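Local coordinates for angiopoietin-related protein 4 (Homo sapiens, PDB 6U1U), which inactivates lipoprotein lipase, thereby regulating triglyceride clearance from blood, and restrains endothelial cell growth and migration, with palmitic acid bound here to its C-terminal fibrinogen-like domain, at residues 55-60 and 114-119; 159-164 and 168-173. All coordinates share one frame; numbering follows the deposited sequence.

Interaction 1: 55-60 and 114-119; sequences RPWEAY and TAYSLQ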
ATOM      1  N   ARG A  55      -5.015  -7.168 -10.807  1.00 22.31           N
ATOM      2  CA  ARG A  55      -6.467  -6.904 -10.903  1.00 23.04           C
ATOM      3  C   ARG A  55      -6.783  -5.464 -11.303  1.00 24.00           C
ATOM      4  O   ARG A  55      -5.967  -4.602 -11.121  1.00 22.69           O
ATOM      5  CB  ARG A  55      -7.162  -7.255  -9.591  1.00 21.91           C
ATOM      6  CG  ARG A  55      -6.693  -8.558  -8.976  1.00 25.66           C
ATOM      7  CD  ARG A  55      -7.727  -9.213  -8.106  1.00 30.21           C
ATOM      8  NE  ARG A  55      -7.148 -10.354  -7.450  1.00 31.11           N
ATOM      9  CZ  ARG A  55      -7.832 -11.281  -6.831  1.00 29.32           C
ATOM     10  NH1 ARG A  55      -9.146 -11.195  -6.788  1.00 30.97           N
ATOM     11  NH2 ARG A  55      -7.201 -12.283  -6.273  1.00 28.17           N
ATOM     12  N   PRO A  56      -8.013  -5.231 -11.785  1.00 22.17           N
ATOM     13  CA  PRO A  56      -8.455  -3.945 -12.259  1.00 23.22           C
ATOM     14  C   PRO A  56      -8.880  -3.003 -11.130  1.00 20.87           C
ATOM     15  O   PRO A  56      -8.922  -3.382 -10.029  1.00 20.89           O
ATOM     16  CB  PRO A  56      -9.653  -4.238 -13.170  1.00 24.19           C
ATOM     17  CG  PRO A  56      -9.956  -5.694 -12.970  1.00 25.52           C
ATOM     18  CD  PRO A  56      -9.064  -6.217 -11.872  1.00 25.76           C
ATOM     19  N   TRP A  57      -9.241  -1.797 -11.532  1.00 20.90           N
ATOM     20  CA  TRP A  57      -9.601  -0.710 -10.598  1.00 20.08           C
ATOM     21  C   TRP A  57     -10.644  -1.152  -9.571  1.00 20.34           C
ATOM     22  O   TRP A  57     -10.448  -0.920  -8.417  1.00 19.73           O
ATOM     23  CB  TRP A  57     -10.122   0.484 -11.385  1.00 19.79           C
ATOM     24  CG  TRP A  57     -10.421   1.649 -10.506  1.00 20.53           C
ATOM     25  CD1 TRP A  57     -11.620   2.014  -9.986  1.00 22.54           C
ATOM     26  CD2 TRP A  57      -9.467   2.585  -9.994  1.00 21.70           C
ATOM     27  NE1 TRP A  57     -11.475   3.115  -9.196  1.00 23.01           N
ATOM     28  CE2 TRP A  57     -10.166   3.492  -9.186  1.00 21.47           C
ATOM     29  CE3 TRP A  57      -8.096   2.742 -10.148  1.00 20.91           C
ATOM     30  CZ2 TRP A  57      -9.529   4.545  -8.545  1.00 22.96           C
ATOM     31  CZ3 TRP A  57      -7.473   3.785  -9.527  1.00 19.49           C
ATOM     32  CH2 TRP A  57      -8.180   4.672  -8.735  1.00 21.11           C
ATOM     33  N   GLU A  58     -11.718  -1.770 -10.032  1.00 19.86           N
ATOM     34  CA  GLU A  58     -12.778  -2.045  -9.064  1.00 22.87           C
ATOM     35  C   GLU A  58     -12.325  -3.002  -7.982  1.00 20.06           C
ATOM     36  O   GLU A  58     -12.812  -2.935  -6.846  1.00 20.88           O
ATOM     37  CB  GLU A  58     -14.009  -2.614  -9.778  1.00 25.59           C
ATOM     38  CG  GLU A  58     -14.795  -1.548 -10.576  1.00 32.39           C
ATOM     39  CD  GLU A  58     -15.286  -0.383  -9.707  1.00 34.73           C
ATOM     40  OE1 GLU A  58     -15.839  -0.643  -8.614  1.00 35.25           O
ATOM     41  OE2 GLU A  58     -15.095   0.790 -10.106  1.00 38.00           O
ATOM     42  N   ALA A  59     -11.416  -3.922  -8.312  1.00 19.91           N
ATOM     43  CA  ALA A  59     -10.922  -4.839  -7.298  1.00 22.38           C
ATOM     44  C   ALA A  59     -10.008  -4.116  -6.321  1.00 19.03           C
ATOM     45  O   ALA A  59     -10.001  -4.420  -5.125  1.00 17.47           O
ATOM     46  CB  ALA A  59     -10.159  -5.991  -7.935  1.00 23.04           C
ATOM     47  N   TYR A  60      -9.189  -3.180  -6.824  1.00 17.81           N
ATOM     48  CA  TYR A  60      -8.335  -2.441  -5.894  1.00 17.60           C
ATOM     49  C   TYR A  60      -9.162  -1.486  -5.051  1.00 19.09           C
ATOM     50  O   TYR A  60      -8.767  -1.139  -3.932  1.00 18.13           O
ATOM     51  CB  TYR A  60      -7.229  -1.678  -6.665  1.00 18.16           C
ATOM     52  CG  TYR A  60      -6.023  -2.576  -6.819  1.00 18.07           C
ATOM     53  CD1 TYR A  60      -5.080  -2.688  -5.775  1.00 17.45           C
ATOM     54  CD2 TYR A  60      -5.855  -3.357  -7.944  1.00 19.11           C
ATOM     55  CE1 TYR A  60      -4.000  -3.558  -5.861  1.00 18.68           C
ATOM     56  CE2 TYR A  60      -4.753  -4.225  -8.036  1.00 18.37           C
ATOM     57  CZ  TYR A  60      -3.835  -4.312  -6.991  1.00 18.44           C
ATOM     58  OH  TYR A  60      -2.747  -5.189  -7.076  1.00 17.16           O
ATOM     59  N   THR A 114     -10.245  11.758  -5.997  1.00 23.32           N
ATOM     60  CA  THR A 114      -8.842  12.028  -6.288  1.00 22.89           C
ATOM     61  C   THR A 114      -8.120  10.818  -6.877  1.00 20.69           C
ATOM     62  O   THR A 114      -6.893  10.824  -6.951  1.00 23.15           O
ATOM     63  CB  THR A 114      -8.091  12.470  -5.028  1.00 25.08           C
ATOM     64  OG1 THR A 114      -7.881  11.321  -4.172  1.00 23.13           O
ATOM     65  CG2 THR A 114      -8.833  13.541  -4.275  1.00 26.08           C
ATOM     66  N   ALA A 115      -8.850   9.792  -7.325  1.00 23.06           N
ATOM     67  CA  ALA A 115      -8.252   8.497  -7.667  1.00 21.02           C
ATOM     68  C   ALA A 115      -7.419   7.968  -6.498  1.00 20.08           C
ATOM     69  O   ALA A 115      -6.350   7.398  -6.703  1.00 18.67           O
ATOM     70  CB  ALA A 115      -7.392   8.548  -8.940  1.00 23.31           C
ATOM     71  N   TYR A 116      -7.930   8.163  -5.281  1.00 19.54           N
ATOM     72  CA  TYR A 116      -7.279   7.703  -4.046  1.00 19.63           C
ATOM     73  C   TYR A 116      -5.805   8.138  -3.999  1.00 20.60           C
ATOM     74  O   TYR A 116      -4.895   7.332  -3.775  1.00 19.10           O
ATOM     75  CB  TYR A 116      -7.411   6.184  -3.893  1.00 19.39           C
ATOM     76  CG  TYR A 116      -8.857   5.712  -3.798  1.00 18.64           C
ATOM     77  CD1 TYR A 116      -9.606   5.959  -2.659  1.00 19.22           C
ATOM     78  CD2 TYR A 116      -9.468   5.026  -4.848  1.00 21.01           C
ATOM     79  CE1 TYR A 116     -10.928   5.531  -2.547  1.00 19.16           C
ATOM     80  CE2 TYR A 116     -10.795   4.588  -4.739  1.00 24.79           C
ATOM     81  CZ  TYR A 116     -11.505   4.851  -3.593  1.00 23.08           C
ATOM     82  OH  TYR A 116     -12.800   4.433  -3.465  1.00 23.43           O
ATOM     83  N   SER A 117      -5.582   9.437  -4.212  1.00 20.75           N
ATOM     84  CA  SER A 117      -4.224   9.971  -4.247  1.00 19.32           C
ATOM     85  C   SER A 117      -3.560   9.939  -2.882  1.00 19.49           C
ATOM     86  O   SER A 117      -4.170  10.286  -1.866  1.00 21.33           O
ATOM     87  CB  SER A 117      -4.224  11.422  -4.725  1.00 22.36           C
ATOM     88  OG  SER A 117      -4.546  11.454  -6.111  1.00 23.43           O
ATOM     89  N   LEU A 118      -2.287   9.575  -2.885  1.00 19.74           N
ATOM     90  CA  LEU A 118      -1.441   9.747  -1.717  1.00 22.19           C
ATOM     91  C   LEU A 118      -0.928  11.168  -1.764  1.00 23.07           C
ATOM     92  O   LEU A 118      -0.396  11.609  -2.797  1.00 24.27           O
ATOM     93  CB  LEU A 118      -0.285   8.766  -1.736  1.00 22.92           C
ATOM     94  CG  LEU A 118       0.239   8.133  -0.464  1.00 33.06           C
ATOM     95  CD1 LEU A 118      -0.893   7.597   0.403  1.00 27.83           C
ATOM     96  CD2 LEU A 118       1.182   7.016  -0.913  1.00 34.46           C
ATOM     97  N   GLN A 119      -1.174  11.897  -0.688  1.00 19.30           N
ATOM     98  CA  GLN A 119      -0.835  13.308  -0.579  1.00 19.90           C
ATOM     99  C   GLN A 119       0.326  13.435   0.399  1.00 22.75           C
ATOM    100  O   GLN A 119       0.192  13.076   1.577  1.00 23.73           O
ATOM    101  CB  GLN A 119      -2.068  14.084  -0.128  1.00 24.39           C
ATOM    102  CG  GLN A 119      -3.185  13.930  -1.181  1.00 28.03           C
ATOM    103  CD  GLN A 119      -4.585  14.102  -0.639  1.00 35.55           C
ATOM    104  OE1 GLN A 119      -4.798  14.240   0.573  1.00 41.95           O
ATOM    105  NE2 GLN A 119      -5.563  14.066  -1.540  1.00 32.30           N
TER
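Trp57 brings the six-membered end of its indole against the turn formed by Ala115 and Tyr116, a contact made without any hydrogen bond between the two segments. Its CZ2 lies 3.7 Å from CD2 of Tyr116, close to the plane of the phenol and at that ring's edge. Seen from the indole, the approach is oblique, neither over the face nor along the edge. One carbon further round, Trp57 CH2 has the methyl CB of Ala115 at 4.0 Å and Ala115 O at 3.9 Å, the oxygen meeting the rim of the indole near its plane. The small methyl probably lets the indole rim come near the turn backbone, as its contact with Ala115 O indicates. With CG anti to the backbone N (chi1 -176°), Trp57 reaches out from the first turn of its helix to the other segment.

The polar atoms of both rings have partners outside the two segments: Trp57 NE1, two bonds from CZ2, bonds to Glu112 and Tyr116 OH to Glu76, a polar tie besides the packing. Further out, Ala115 and Tyr116 both adopt left-handed helical backbone angles, and Thr114 and Ser117 tie this bend together. Ser117 N donates to Thr114 OG1 (3.0 Å, 167°), forming an ST motif, and Ser117 OG donates to Thr114 O at 2.6 Å. On the opposing segment, Pro56 occupies the N-cap position, and Trp57 N bonds to Asp146. The arrangement joins helix 57-62 to the turn leading into strand 118-120, part of the core of the fibrinogen C-terminal fold.

Interaction 2: 159-164 and 168-173; sequences KSLSGG and GTCSHS. With PLM (palmitic acid), chain B.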
ATOM      1  N   LYS A 159      -0.112  -1.111 -16.746  1.00 29.90           N
ATOM      2  CA  LYS A 159      -0.158  -2.195 -17.725  1.00 29.84           C
ATOM      3  C   LYS A 159       1.237  -2.741 -18.019  1.00 30.38           C
ATOM      4  O   LYS A 159       1.410  -3.946 -18.223  1.00 31.75           O
ATOM      5  CB  LYS A 159      -0.829  -1.692 -19.011  1.00 31.64           C
ATOM      6  CG  LYS A 159      -1.464  -2.798 -19.842  1.00 38.06           C
ATOM      7  CD  LYS A 159      -2.768  -2.334 -20.494  1.00 39.99           C
ATOM      8  CE  LYS A 159      -2.553  -1.971 -21.959  1.00 47.86           C
ATOM      9  NZ  LYS A 159      -3.827  -1.490 -22.601  1.00 51.33           N
ATOM     10  N   SER A 160       2.248  -1.868 -18.059  1.00 30.10           N
ATOM     11  CA  SER A 160       3.586  -2.343 -18.367  1.00 31.23           C
ATOM     12  C   SER A 160       4.167  -3.140 -17.209  1.00 32.07           C
ATOM     13  O   SER A 160       4.981  -4.032 -17.427  1.00 32.74           O
ATOM     14  CB  SER A 160       4.490  -1.164 -18.759  1.00 34.06           C
ATOM     15  OG  SER A 160       5.125  -0.592 -17.640  1.00 37.29           O
ATOM     16  N   LEU A 161       3.739  -2.865 -15.983  1.00 27.51           N
ATOM     17  CA  LEU A 161       4.204  -3.665 -14.864  1.00 28.68           C
ATOM     18  C   LEU A 161       3.126  -4.684 -14.492  1.00 30.70           C
ATOM     19  O   LEU A 161       2.700  -5.494 -15.327  1.00 31.35           O
ATOM     20  CB  LEU A 161       4.572  -2.745 -13.694  1.00 26.69           C
ATOM     21  CG  LEU A 161       5.598  -1.654 -14.021  1.00 31.89           C
ATOM     22  CD1 LEU A 161       6.064  -0.906 -12.733  1.00 29.13           C
ATOM     23  CD2 LEU A 161       6.782  -2.208 -14.782  1.00 30.80           C
ATOM     24  N   SER A 162       2.658  -4.646 -13.252  1.00 26.18           N
ATOM     25  CA  SER A 162       1.630  -5.581 -12.813  1.00 26.98           C
ATOM     26  C   SER A 162       0.987  -4.992 -11.569  1.00 24.61           C
ATOM     27  O   SER A 162       1.657  -4.319 -10.795  1.00 25.67           O
ATOM     28  CB  SER A 162       2.222  -6.946 -12.486  1.00 24.93           C
ATOM     29  OG  SER A 162       1.225  -7.899 -12.148  1.00 27.19           O
ATOM     30  N   GLY A 163      -0.296  -5.234 -11.382  1.00 23.69           N
ATOM     31  CA  GLY A 163      -0.905  -4.806 -10.123  1.00 22.25           C
ATOM     32  C   GLY A 163      -1.360  -3.362 -10.148  1.00 22.62           C
ATOM     33  O   GLY A 163      -1.484  -2.718 -11.197  1.00 25.55           O
ATOM     34  N   GLY A 164      -1.667  -2.864  -8.954  1.00 19.12           N
ATOM     35  CA  GLY A 164      -2.136  -1.496  -8.793  1.00 16.88           C
ATOM     36  C   GLY A 164      -1.269  -0.785  -7.764  1.00 16.70           C
ATOM     37  O   GLY A 164      -0.867  -1.378  -6.771  1.00 17.84           O
ATOM     38  N   GLY A 168       4.174   6.996  -8.751  1.00 35.51           N
ATOM     39  CA  GLY A 168       4.657   8.370  -8.909  1.00 34.30           C
ATOM     40  C   GLY A 168       5.700   8.511 -10.012  1.00 40.31           C
ATOM     41  O   GLY A 168       5.767   9.532 -10.706  1.00 38.35           O
ATOM     42  N   THR A 169       6.574   7.532 -10.129  1.00 33.25           N
ATOM     43  CA  THR A 169       7.265   7.177 -11.346  1.00 32.83           C
ATOM     44  C   THR A 169       6.927   5.712 -11.597  1.00 30.83           C
ATOM     45  O   THR A 169       6.194   5.076 -10.828  1.00 32.41           O
ATOM     46  CB  THR A 169       8.778   7.373 -11.195  1.00 31.74           C
ATOM     47  OG1 THR A 169       9.255   6.438 -10.217  1.00 29.72           O
ATOM     48  CG2 THR A 169       9.081   8.804 -10.741  1.00 32.97           C
ATOM     49  N   CYS A 170       7.470   5.168 -12.653  1.00 32.93           N
ATOM     50  CA  CYS A 170       7.315   3.738 -12.843  1.00 31.01           C
ATOM     51  C   CYS A 170       8.517   2.991 -12.295  1.00 32.76           C
ATOM     52  O   CYS A 170       8.685   1.806 -12.584  1.00 33.04           O
ATOM     53  CB  CYS A 170       7.084   3.457 -14.331  1.00 40.98           C
ATOM     54  SG  CYS A 170       5.974   2.072 -14.757  1.00 45.47           S
ATOM     55  N   SER A 171       9.347   3.663 -11.478  1.00 29.64           N
ATOM     56  CA  SER A 171      10.634   3.125 -11.057  1.00 29.30           C
ATOM     57  C   SER A 171      10.910   3.208  -9.560  1.00 30.80           C
ATOM     58  O   SER A 171      12.023   2.862  -9.142  1.00 31.25           O
ATOM     59  CB  SER A 171      11.777   3.870 -11.787  1.00 39.15           C
ATOM     60  OG  SER A 171      11.753   3.566 -13.167  1.00 44.18           O
ATOM     61  N   HIS A 172       9.965   3.685  -8.743  1.00 25.97           N
ATOM     62  CA  HIS A 172      10.228   3.877  -7.317  1.00 23.26           C
ATOM     63  C   HIS A 172       9.935   2.615  -6.508  1.00 23.76           C
ATOM     64  O   HIS A 172      10.777   2.143  -5.726  1.00 22.90           O
ATOM     65  CB  HIS A 172       9.378   5.028  -6.762  1.00 22.26           C
ATOM     66  CG  HIS A 172       9.499   5.193  -5.281  1.00 26.62           C
ATOM     67  ND1 HIS A 172       8.687   4.530  -4.380  1.00 24.63           N
ATOM     68  CD2 HIS A 172      10.380   5.907  -4.540  1.00 28.16           C
ATOM     69  CE1 HIS A 172       9.058   4.836  -3.147  1.00 27.84           C
ATOM     70  NE2 HIS A 172      10.073   5.688  -3.220  1.00 27.24           N
ATOM     71  N   SER A 173       8.738   2.065  -6.693  1.00 21.44           N
ATOM     72  CA  SER A 173       8.275   0.924  -5.909  1.00 19.82           C
ATOM     73  C   SER A 173       7.016   0.373  -6.546  1.00 18.36           C
ATOM     74  O   SER A 173       6.357   1.042  -7.336  1.00 19.81           O
ATOM     75  CB  SER A 173       7.945   1.293  -4.477  1.00 21.71           C
ATOM     76  OG  SER A 173       7.019   2.386  -4.493  1.00 22.30           O
TER
HETATM   77  C1  PLM B 501      12.012   7.469  -8.255  1.00 43.11           C
HETATM   78  O1  PLM B 501      11.825   6.775  -9.281  1.00 38.29           O
HETATM   79  O2  PLM B 501      12.954   7.287  -7.473  1.00 49.21           O
HETATM   80  C2  PLM B 501      11.074   8.641  -7.995  1.00 43.19           C
HETATM   81  C3  PLM B 501      10.761   9.046  -6.586  1.00 41.08           C
HETATM   82  C4  PLM B 501       9.336   9.556  -6.445  1.00 42.60           C
HETATM   83  C5  PLM B 501       8.721   9.425  -5.078  1.00 41.82           C
HETATM   84  C6  PLM B 501       7.209   9.300  -5.062  1.00 38.53           C
HETATM   85  C7  PLM B 501       6.662   8.537  -3.884  1.00 39.50           C
HETATM   86  C8  PLM B 501       5.302   7.910  -4.054  1.00 36.12           C
HETATM   87  C9  PLM B 501       5.365   6.486  -4.482  1.00 37.25           C
HETATM   88  CA  PLM B 501       4.516   5.553  -3.723  1.00 32.92           C
HETATM   89  CB  PLM B 501       4.907   5.312  -2.319  1.00 34.40           C
HETATM   90  CC  PLM B 501       3.810   4.705  -1.541  1.00 38.80           C
HETATM   91  CD  PLM B 501       4.205   4.108  -0.262  1.00 34.24           C
HETATM   92  CE  PLM B 501       5.107   4.982   0.519  1.00 38.05           C
HETATM   93  CF  PLM B 501       4.490   5.720   1.642  1.00 38.11           C
HETATM   94  CG  PLM B 501       4.454   7.194   1.410  1.00 36.60           C
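The disulfide Cys157-Cys170 closes a short loop of the fibrinogen-like domain, and within it Leu161 packs against Cys170. The leucine presents its CD1 methyl to Cys170 SG at 3.6 Å, an apolar contact for which a branched aliphatic chain is well suited. Ser160 OG approaches the same sulfur at 4.0 Å, although its hydrogen bond goes to Cys157 O in the helix. Leu161 is the first residue to leave that helix, and its side chain also touches Phe167.

Residues on both sides of Cys170 belong to a fatty-acid site. Thr169 shapes it with an ST turn: held between its backbone N and carbonyl carbon (chi1 66°), OG1 accepts from Ser171 N (3.0 Å) and donates to palmitic acid O1 (2.8 Å). The threonine methyl CG2 lies 3.4 Å from C2 of palmitic acid. Lys197 also hydrogen-bonds the ligand, and its charge may help to stabilise the carboxyl group. His172 turns one ring face to the alkyl chain, with ligand C7 over it and His172 CD2 3.8 Å from ligand C3. The ring's rotation is probably set by the bond between ND1 and Ser173 OG (2.7 Å), in the ring plane, and by Trp196, packed edge-to-face against the imidazole.

Overall arrangement
The two contacts follow one another along the chain within a single fibrinogen C-terminal domain, their centres 13 Å apart. Tyr60, one helical turn on from the tryptophan of interaction 1, connects them: its OH lies 3.2 Å from Gly164 N, probably a hydrogen bond, and packs 3.6 Å from CA of Gly163, whose backbone angles (85°/-167°) suit glycine. The palmitic acid relates to both unequally. In interaction 2 Thr169, together with Lys197, hydrogen-bonds its carboxyl end, and His172 lies along its chain. In 114-119 the Tyr116 side chain is about 12 Å from the ligand (nearest atoms), yet Leu118, further along the same segment, touches it.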